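Beta-gamma-crystallin (Geodia cydonium, PDB 4IAU) is of unknown function but binds calcium, and belongs to the beta/gamma-crystallin family, whose domains are built on Greek key strand motifs. Local coordinates at residues A[5-10]-A[33-38]; A[26-31]-A[72-77]; A[39-44]-A[56-61]. All blocks are in the same frame, centred on the assembly; numbering follows the deposited sequence. Where two conformers were deposited one is given.

Interaction 1 of 3, residues A[5-10]-A[33-38]; sequences KVTLVT and RVTKGM. With GOL (glycerol), chain F.
Lys5, Val6 and Thr7 pair with Lys36, Val34 and Arg33 in an antiparallel backbone ladder joining strands 5-9 and 31-36, the two inner strands of a four-stranded sheet. At Thr7 and Arg33 the rungs are regular: Thr7 N donates to Arg33 O over 2.9 Å, and Arg33 N returns a bond to Thr7 O. Lys5 N reaches Lys36 O at 2.8 Å, but Lys5 O is shared, accepting from Thr35 N at 3.0 Å and Lys36 N at 3.1 Å. One residue thus faces two.

Val6 and Val34 form a non-hydrogen-bonded pair and touch through CG2 and CG2 at 3.9 Å, on the buried face with Trp39. On the other face the side chains are polar. Thr35 has OG1 between its backbone N and carbonyl carbon (chi1 60°), which lays the hydroxyl 3.5 Å from Lys5 CB. A water bridges Thr35 OG1, 2.7 Å away, to Thr7 OG1, which is also hydrogen-bonded to Asp17 of strand 15-18. Lys36 NZ bonds Ser2 O; a glycerol, probably from the crystallisation liquor, lies by both lysine ends, its bond to Lys5 weak and its detail doubtful.

Thr35 and Lys36 together opposite Lys5 make a classic beta bulge, marked by the two N-H groups on Lys5 O, in one of the two sheets of a crystallin Greek key domain.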
# COMPACT_ATOMS: atom_id res chain seq x y z
N LYS A 5 -5.19 12.86 2.58
CA LYS A 5 -5.10 13.60 3.84
C LYS A 5 -5.61 12.73 4.97
O LYS A 5 -6.65 12.07 4.83
CB LYS A 5 -5.85 14.92 3.73
CG LYS A 5 -5.50 15.92 4.80
CD LYS A 5 -6.22 17.26 4.54
CE LYS A 5 -5.80 18.27 5.59
NZ LYS A 5 -6.55 19.55 5.31
N VAL A 6 -4.92 12.76 6.09
CA VAL A 6 -5.32 12.05 7.29
C VAL A 6 -5.05 12.94 8.51
O VAL A 6 -4.04 13.60 8.58
CB VAL A 6 -4.63 10.67 7.39
CG1 VAL A 6 -3.11 10.80 7.47
CG2 VAL A 6 -5.17 9.88 8.57
N THR A 7 -5.97 12.87 9.45
CA THR A 7 -5.81 13.49 10.74
C THR A 7 -5.48 12.40 11.77
O THR A 7 -6.14 11.36 11.82
CB THR A 7 -7.11 14.17 11.20
OG1 THR A 7 -7.43 15.23 10.30
CG2 THR A 7 -7.00 14.73 12.64
N LEU A 8 -4.45 12.65 12.57
CA LEU A 8 -4.03 11.77 13.64
C LEU A 8 -4.03 12.54 14.94
O LEU A 8 -3.69 13.72 14.99
CB LEU A 8 -2.63 11.17 13.39
CG LEU A 8 -2.54 10.23 12.18
CD1 LEU A 8 -1.12 9.91 11.86
CD2 LEU A 8 -3.34 9.00 12.44
N VAL A 9 -4.47 11.87 16.01
CA VAL A 9 -4.62 12.50 17.32
C VAL A 9 -3.92 11.65 18.37
O VAL A 9 -4.03 10.42 18.40
CB VAL A 9 -6.11 12.68 17.67
CG1 VAL A 9 -6.26 13.50 18.94
CG2 VAL A 9 -6.89 13.31 16.55
N THR A 10 -3.16 12.31 19.25
CA THR A 10 -2.48 11.66 20.35
C THR A 10 -3.45 11.32 21.46
O THR A 10 -4.53 11.89 21.56
CB THR A 10 -1.33 12.52 20.91
OG1 THR A 10 -1.94 13.60 21.57
CG2 THR A 10 -0.39 12.97 19.85
N ARG A 33 -8.51 9.72 11.55
CA ARG A 33 -9.58 9.95 10.60
C ARG A 33 -8.96 10.26 9.23
O ARG A 33 -8.38 11.32 9.05
CB ARG A 33 -10.50 11.09 11.00
CG ARG A 33 -11.64 11.32 10.04
CD ARG A 33 -12.50 12.46 10.45
NE ARG A 33 -13.42 12.86 9.40
CZ ARG A 33 -14.23 13.90 9.48
NH1 ARG A 33 -14.27 14.60 10.61
NH2 ARG A 33 -14.96 14.18 8.40
N VAL A 34 -9.09 9.31 8.29
CA VAL A 34 -8.72 9.58 6.91
C VAL A 34 -9.79 10.48 6.29
O VAL A 34 -10.97 10.10 6.26
CB VAL A 34 -8.59 8.29 6.09
CG1 VAL A 34 -8.40 8.63 4.63
CG2 VAL A 34 -7.45 7.44 6.60
N THR A 35 -9.40 11.66 5.84
CA THR A 35 -10.36 12.60 5.25
C THR A 35 -10.30 12.58 3.72
O THR A 35 -11.33 12.89 3.11
CB THR A 35 -10.16 13.99 5.81
OG1 THR A 35 -8.84 14.42 5.52
CG2 THR A 35 -10.43 13.99 7.32
N LYS A 36 -9.19 12.20 3.12
CA LYS A 36 -9.07 12.07 1.68
C LYS A 36 -8.14 10.91 1.36
O LYS A 36 -7.04 10.81 1.88
CB LYS A 36 -8.51 13.31 0.99
CG LYS A 36 -9.25 14.60 1.22
CD LYS A 36 -8.48 15.77 0.51
CE LYS A 36 -9.13 17.05 0.80
NZ LYS A 36 -8.20 18.07 0.16
N GLY A 37 -8.57 10.06 0.45
CA GLY A 37 -7.72 9.01 -0.09
C GLY A 37 -7.81 7.73 0.73
O GLY A 37 -8.82 7.40 1.34
N MSE A 38 -6.72 6.96 0.68
CA MSE A 38 -6.60 5.68 1.36
C MSE A 38 -5.19 5.62 1.96
O MSE A 38 -4.23 5.99 1.27
CB MSE A 38 -6.78 4.52 0.40
CG MSE A 38 -8.17 4.41 -0.14
SE MSE A 38 -8.35 2.78 -1.23
CE MSE A 38 -6.72 1.94 -0.66
C1 GOL F . -6.19 21.04 2.76
O1 GOL F . -5.05 20.14 2.47
C2 GOL F . -7.12 20.72 1.64
O2 GOL F . -6.46 19.58 1.09
C3 GOL F . -8.58 20.47 1.93
O3 GOL F . -8.89 19.39 2.90
O HOH W 1 -7.51 15.66 7.51

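Interaction 2 of 3, residues A[26-31]-A[72-77]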
# COMPACT_ATOMS: atom_id res chain seq x y z
N THR A 26 7.84 10.78 15.12
CA THR A 26 8.29 10.85 16.53
C THR A 26 7.12 10.75 17.50
O THR A 26 7.18 10.08 18.53
CB THR A 26 9.14 12.10 16.75
OG1 THR A 26 10.38 11.96 16.05
CG2 THR A 26 9.49 12.19 18.22
N THR A 27 6.02 11.39 17.16
CA THR A 27 4.85 11.45 17.97
C THR A 27 4.13 10.11 17.97
O THR A 27 4.04 9.47 16.94
CB THR A 27 3.89 12.53 17.44
OG1 THR A 27 4.49 13.82 17.60
CG2 THR A 27 2.59 12.60 18.24
N ASP A 28 3.62 9.71 19.13
CA ASP A 28 2.77 8.53 19.27
C ASP A 28 1.32 8.95 19.08
O ASP A 28 0.76 9.73 19.88
CB ASP A 28 2.93 7.89 20.62
CG ASP A 28 4.25 7.21 20.87
OD1 ASP A 28 5.02 7.00 19.94
OD2 ASP A 28 4.49 6.85 22.03
N PHE A 29 0.67 8.46 18.02
CA PHE A 29 -0.72 8.73 17.75
C PHE A 29 -1.61 7.58 18.17
O PHE A 29 -1.20 6.40 18.06
CB PHE A 29 -0.90 9.08 16.29
CG PHE A 29 -0.27 10.40 15.86
CD1 PHE A 29 -0.82 11.61 16.29
CD2 PHE A 29 0.83 10.46 15.03
CE1 PHE A 29 -0.28 12.81 15.90
CE2 PHE A 29 1.33 11.66 14.62
CZ PHE A 29 0.79 12.85 15.05
N ALA A 30 -2.81 7.90 18.59
CA ALA A 30 -3.77 6.92 19.11
C ALA A 30 -5.07 6.85 18.29
O ALA A 30 -5.72 5.80 18.34
CB ALA A 30 -4.09 7.24 20.55
N ARG A 31 -5.49 7.92 17.64
CA ARG A 31 -6.77 7.96 16.91
C ARG A 31 -6.52 8.55 15.53
O ARG A 31 -5.56 9.27 15.30
CB ARG A 31 -7.83 8.76 17.68
CG ARG A 31 -8.20 8.10 18.99
CD ARG A 31 -9.48 8.69 19.63
NE ARG A 31 -9.30 10.00 20.02
CZ ARG A 31 -10.23 10.92 20.18
NH1 ARG A 31 -11.51 10.73 19.88
NH2 ARG A 31 -9.79 12.09 20.56
N THR A 72 0.11 1.76 17.92
CA THR A 72 0.75 3.06 17.71
C THR A 72 1.56 3.00 16.42
O THR A 72 2.48 2.19 16.32
CB THR A 72 1.74 3.34 18.85
OG1 THR A 72 1.00 3.25 20.08
CG2 THR A 72 2.34 4.73 18.72
N PRO A 73 1.23 3.80 15.41
CA PRO A 73 1.98 3.69 14.16
C PRO A 73 3.42 4.18 14.32
O PRO A 73 3.68 5.17 15.00
CB PRO A 73 1.21 4.54 13.19
CG PRO A 73 -0.07 4.91 13.80
CD PRO A 73 0.09 4.71 15.30
N ARG A 74 4.33 3.52 13.62
CA ARG A 74 5.70 4.03 13.45
C ARG A 74 5.96 4.47 12.02
O ARG A 74 7.03 5.06 11.77
CB ARG A 74 6.74 3.03 13.95
CG ARG A 74 6.78 2.88 15.46
CD ARG A 74 7.69 3.90 16.14
NE ARG A 74 7.19 5.25 16.18
CZ ARG A 74 6.44 5.74 17.15
NH1 ARG A 74 5.98 4.99 18.10
NH2 ARG A 74 6.12 7.04 17.14
N SER A 75 5.05 4.26 11.09
CA SER A 75 5.12 4.79 9.75
C SER A 75 3.74 4.67 9.14
O SER A 75 2.91 3.88 9.59
CB SER A 75 6.18 4.09 8.88
OG SER A 75 5.95 2.71 8.74
N PHE A 76 3.49 5.45 8.07
CA PHE A 76 2.20 5.40 7.39
C PHE A 76 2.35 6.13 6.09
O PHE A 76 3.21 7.01 5.92
CB PHE A 76 1.07 5.97 8.27
CG PHE A 76 1.29 7.37 8.81
CD1 PHE A 76 1.96 7.55 10.00
CD2 PHE A 76 0.84 8.49 8.14
CE1 PHE A 76 2.14 8.84 10.51
CE2 PHE A 76 1.02 9.74 8.65
CZ PHE A 76 1.68 9.93 9.84
N ARG A 77 1.48 5.79 5.12
CA ARG A 77 1.60 6.39 3.80
C ARG A 77 0.30 6.28 3.04
O ARG A 77 -0.49 5.36 3.26
CB ARG A 77 2.74 5.73 2.98
CG ARG A 77 2.57 4.21 2.83
CD ARG A 77 3.72 3.64 2.01
NE ARG A 77 3.75 2.20 2.10
CZ ARG A 77 4.76 1.45 1.65
NH1 ARG A 77 5.79 2.03 1.02
NH2 ARG A 77 4.76 0.14 1.82
O HOH W 2 2.38 7.43 15.98
O HOH W 3 -1.27 4.63 20.18
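Asp28 and Arg74 meet in a salt bridge in which one carboxylate oxygen takes both terminal nitrogens of the guanidinium. Arg74 NH1 lies 2.9 Å from Asp28 OD1, and Arg74 NH2 lies 3.0 Å from the same Asp28 OD1, so the arginine arrives end-on and the acid uses a single atom. The two planes are turned 52° against each other. NH2 meets OD1 nearly along its C-O axis, whereas NH1 comes from the syn side, 35° out of the carboxylate plane; from the arginine's side, OD1 sits close to the guanidinium plane, at its edge.

Arg74 reaches this place by folding back: its chain bends at chi2 (-87°) and again at chi3. NH2 has a further hydrogen bond to Ile25 O, earlier in the same loop, so the group is held to backbone as well as to the acid. Beside the bridge, Thr72 turns its methyl across the aspartate, with Thr72 CG2 3.7 Å from Asp28 CB.

Deeper in, the pairing passes to backbone, proline and water. Pro73 CD rests 3.5 Å from Phe29 O. One water accepts from Phe29 N and donates to Thr27 O and Pro73 O, stitching loop to loop through three backbone atoms; a second joins Phe29 O to Thr72 OG1. The Phe29 ring has Thr27 CG2 above one face, 3.6 Å from its plane and offset toward the rim, and packs on Leu8 of strand 5-9.

The arrangement closes one end of the Greek key beta sandwich, tying the loop that enters strand 31-36 to the run into strand 75-78, where Arg74 and Ser75 both face Tyr42 in a classic beta bulge.

Interaction 3 of 3, residues A[39-44]-A[56-61]; sequences WIFYQQ and LWIKLD
Trp39 opens the ladder against Leu60, giving Trp39 N to Leu60 O at 3.0 Å and taking Leu60 N on Trp39 O at 2.8 Å, the latter nearly in line with the carbonyl. Its indole leaves the partner strand behind and goes to Val6, Val34 and Phe76, with NE1 bonded to Lys36 O.

Ile40 points to the opposite face, where CG2 lies 3.6 Å from Ile58 O. Phe41 returns to the Trp39 face and pairs with Ile58, Phe41 N donating to Ile58 O at 2.9 Å. With CG anti to the carbonyl carbon (chi1 -55°), the ring reaches along to Leu60, whose chain crosses it at about a right angle and brings CD1 to 3.7 Å from Phe41 CE1; Ile58 CG2 meets Phe41 CB at 3.9 Å.

Tyr42, on the Ile40 face, sets CD2 4.2 Å from Trp57 CB. Its hydroxyl bonds Phe94 O, and the Trp57 ring packs edge-to-face with Phe94, so this face looks onto residues of the second crystallin domain.

Gln43 ends the run. Its N donates to Leu56 O, and with its side chain extended, CG anti to the backbone N (chi1 -179°), OE1 takes the part that Gln43's own backbone O would play in a regular pair and receives Leu56 N at 3.0 Å. A leucine here would probably leave Leu56 N without its acceptor and free that strand end to fray.

Main-chain bonds therefore fix the pairing, a side-chain amide supplies the second bond of the last pair, and the two faces differ in task: Trp39, Phe41 and Leu60 build the domain core, while Tyr42 and Trp57 face the interdomain contact.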
# COMPACT_ATOMS: atom_id res chain seq x y z
N TRP A 39 -5.08 5.19 3.20
CA TRP A 39 -3.82 5.19 3.89
C TRP A 39 -3.53 3.83 4.52
O TRP A 39 -4.44 3.13 4.93
CB TRP A 39 -3.79 6.26 5.00
CG TRP A 39 -3.81 7.66 4.48
CD1 TRP A 39 -4.86 8.31 3.89
CD2 TRP A 39 -2.72 8.58 4.47
NE1 TRP A 39 -4.48 9.60 3.54
CE2 TRP A 39 -3.18 9.78 3.89
CE3 TRP A 39 -1.39 8.52 4.96
CZ2 TRP A 39 -2.34 10.91 3.75
CZ3 TRP A 39 -0.56 9.63 4.81
CH2 TRP A 39 -1.05 10.81 4.21
N ILE A 40 -2.25 3.51 4.66
CA ILE A 40 -1.83 2.30 5.34
C ILE A 40 -0.91 2.73 6.47
O ILE A 40 -0.03 3.58 6.31
CB ILE A 40 -1.10 1.29 4.41
CG1 ILE A 40 -1.82 1.15 3.08
CG2 ILE A 40 -0.97 -0.05 5.12
CD1 ILE A 40 -1.15 0.34 2.04
N PHE A 41 -1.14 2.13 7.63
CA PHE A 41 -0.43 2.37 8.88
C PHE A 41 0.32 1.11 9.27
O PHE A 41 -0.21 0.01 9.10
CB PHE A 41 -1.37 2.82 10.00
CG PHE A 41 -2.19 4.04 9.58
CD1 PHE A 41 -3.34 3.84 8.82
CD2 PHE A 41 -1.77 5.33 9.93
CE1 PHE A 41 -4.00 4.98 8.37
CE2 PHE A 41 -2.44 6.43 9.44
CZ PHE A 41 -3.53 6.23 8.65
N TYR A 42 1.53 1.29 9.83
CA TYR A 42 2.40 0.17 10.11
C TYR A 42 2.97 0.29 11.52
O TYR A 42 3.32 1.37 11.98
CB TYR A 42 3.57 0.14 9.13
CG TYR A 42 3.15 0.13 7.68
CD1 TYR A 42 2.87 1.31 7.01
CD2 TYR A 42 3.00 -1.06 6.97
CE1 TYR A 42 2.46 1.32 5.69
CE2 TYR A 42 2.62 -1.08 5.63
CZ TYR A 42 2.37 0.13 4.97
OH TYR A 42 2.01 0.20 3.66
N GLN A 43 3.15 -0.88 12.15
CA GLN A 43 3.70 -0.92 13.50
C GLN A 43 5.16 -0.55 13.57
O GLN A 43 5.63 -0.05 14.61
CB GLN A 43 3.44 -2.35 14.05
CG GLN A 43 3.92 -2.56 15.45
CD GLN A 43 3.50 -3.90 15.98
OE1 GLN A 43 3.44 -4.89 15.23
NE2 GLN A 43 3.19 -3.94 17.25
N GLN A 44 5.94 -0.84 12.52
CA GLN A 44 7.34 -0.52 12.45
C GLN A 44 7.58 0.64 11.50
O GLN A 44 6.82 0.88 10.56
CB GLN A 44 8.17 -1.72 11.95
CG GLN A 44 7.96 -2.99 12.73
CD GLN A 44 8.70 -4.16 12.11
OE1 GLN A 44 8.66 -4.36 10.89
NE2 GLN A 44 9.38 -4.93 12.96
N LEU A 56 2.22 -5.63 12.60
CA LEU A 56 0.85 -5.18 12.46
C LEU A 56 0.74 -4.04 11.44
O LEU A 56 1.66 -3.25 11.26
CB LEU A 56 0.27 -4.73 13.81
CG LEU A 56 0.29 -5.76 14.94
CD1 LEU A 56 -0.17 -5.13 16.22
CD2 LEU A 56 -0.53 -7.01 14.59
N TRP A 57 -0.40 -4.00 10.78
CA TRP A 57 -0.71 -3.04 9.76
C TRP A 57 -2.19 -2.86 9.68
O TRP A 57 -2.96 -3.77 10.03
CB TRP A 57 -0.12 -3.53 8.39
CG TRP A 57 -0.82 -4.78 7.96
CD1 TRP A 57 -0.54 -6.06 8.40
CD2 TRP A 57 -1.95 -4.88 7.09
NE1 TRP A 57 -1.43 -6.94 7.84
CE2 TRP A 57 -2.29 -6.27 7.03
CE3 TRP A 57 -2.70 -3.99 6.35
CZ2 TRP A 57 -3.36 -6.71 6.26
CZ3 TRP A 57 -3.77 -4.43 5.58
CH2 TRP A 57 -4.06 -5.79 5.55
N ILE A 58 -2.63 -1.72 9.12
CA ILE A 58 -4.04 -1.51 8.87
C ILE A 58 -4.19 -0.55 7.69
O ILE A 58 -3.48 0.45 7.63
CB ILE A 58 -4.82 -1.05 10.10
CG1 ILE A 58 -6.32 -0.98 9.80
CG2 ILE A 58 -4.30 0.28 10.64
CD1 ILE A 58 -7.17 -0.86 11.05
N LYS A 59 -5.10 -0.85 6.78
CA LYS A 59 -5.46 0.00 5.68
C LYS A 59 -6.79 0.68 6.01
O LYS A 59 -7.74 -0.01 6.36
CB LYS A 59 -5.56 -0.81 4.37
CG LYS A 59 -5.95 0.04 3.17
CD LYS A 59 -6.06 -0.58 1.79
CE LYS A 59 -7.44 -1.07 1.48
NZ LYS A 59 -8.57 -0.13 1.55
N LEU A 60 -6.84 1.99 5.89
CA LEU A 60 -8.01 2.76 6.20
C LEU A 60 -8.43 3.67 5.06
O LEU A 60 -7.65 4.32 4.39
CB LEU A 60 -7.76 3.64 7.47
CG LEU A 60 -7.50 2.84 8.74
CD1 LEU A 60 -7.13 3.80 9.88
CD2 LEU A 60 -8.73 2.02 9.11
N ASP A 61 -9.77 3.66 4.87
CA ASP A 61 -10.44 4.47 3.87
C ASP A 61 -11.02 5.72 4.50
O ASP A 61 -11.05 5.91 5.72
CB ASP A 61 -11.51 3.63 3.21
CG ASP A 61 -11.00 2.43 2.45
OD1 ASP A 61 -9.80 2.23 2.16
OD2 ASP A 61 -11.87 1.61 2.11

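Interactions 1 and 3 are antiparallel ladders in the two different sheets of the first domain, linked where strand 31-36 runs into strand 38-42; the Val6/Val34 face of one and the Trp39/Phe41 face of the other look inward, so Val6 and Val34 pack on Trp39. Interaction 2 has no such ladder: its chemistry is a salt bridge, waters and loop packing nearer the surface. It nevertheless touches both sheets, since Ala30 and Arg31 bond to Val9 of the 5-10 segment, and Arg74 and Ser75 to Tyr42 of the 39-44 segment. Interaction 1 turns a polar outer face to solvent, whereas the 39-44/56-61 pairing turns its second face toward the neighbouring domain, and comes nearest the calcium site.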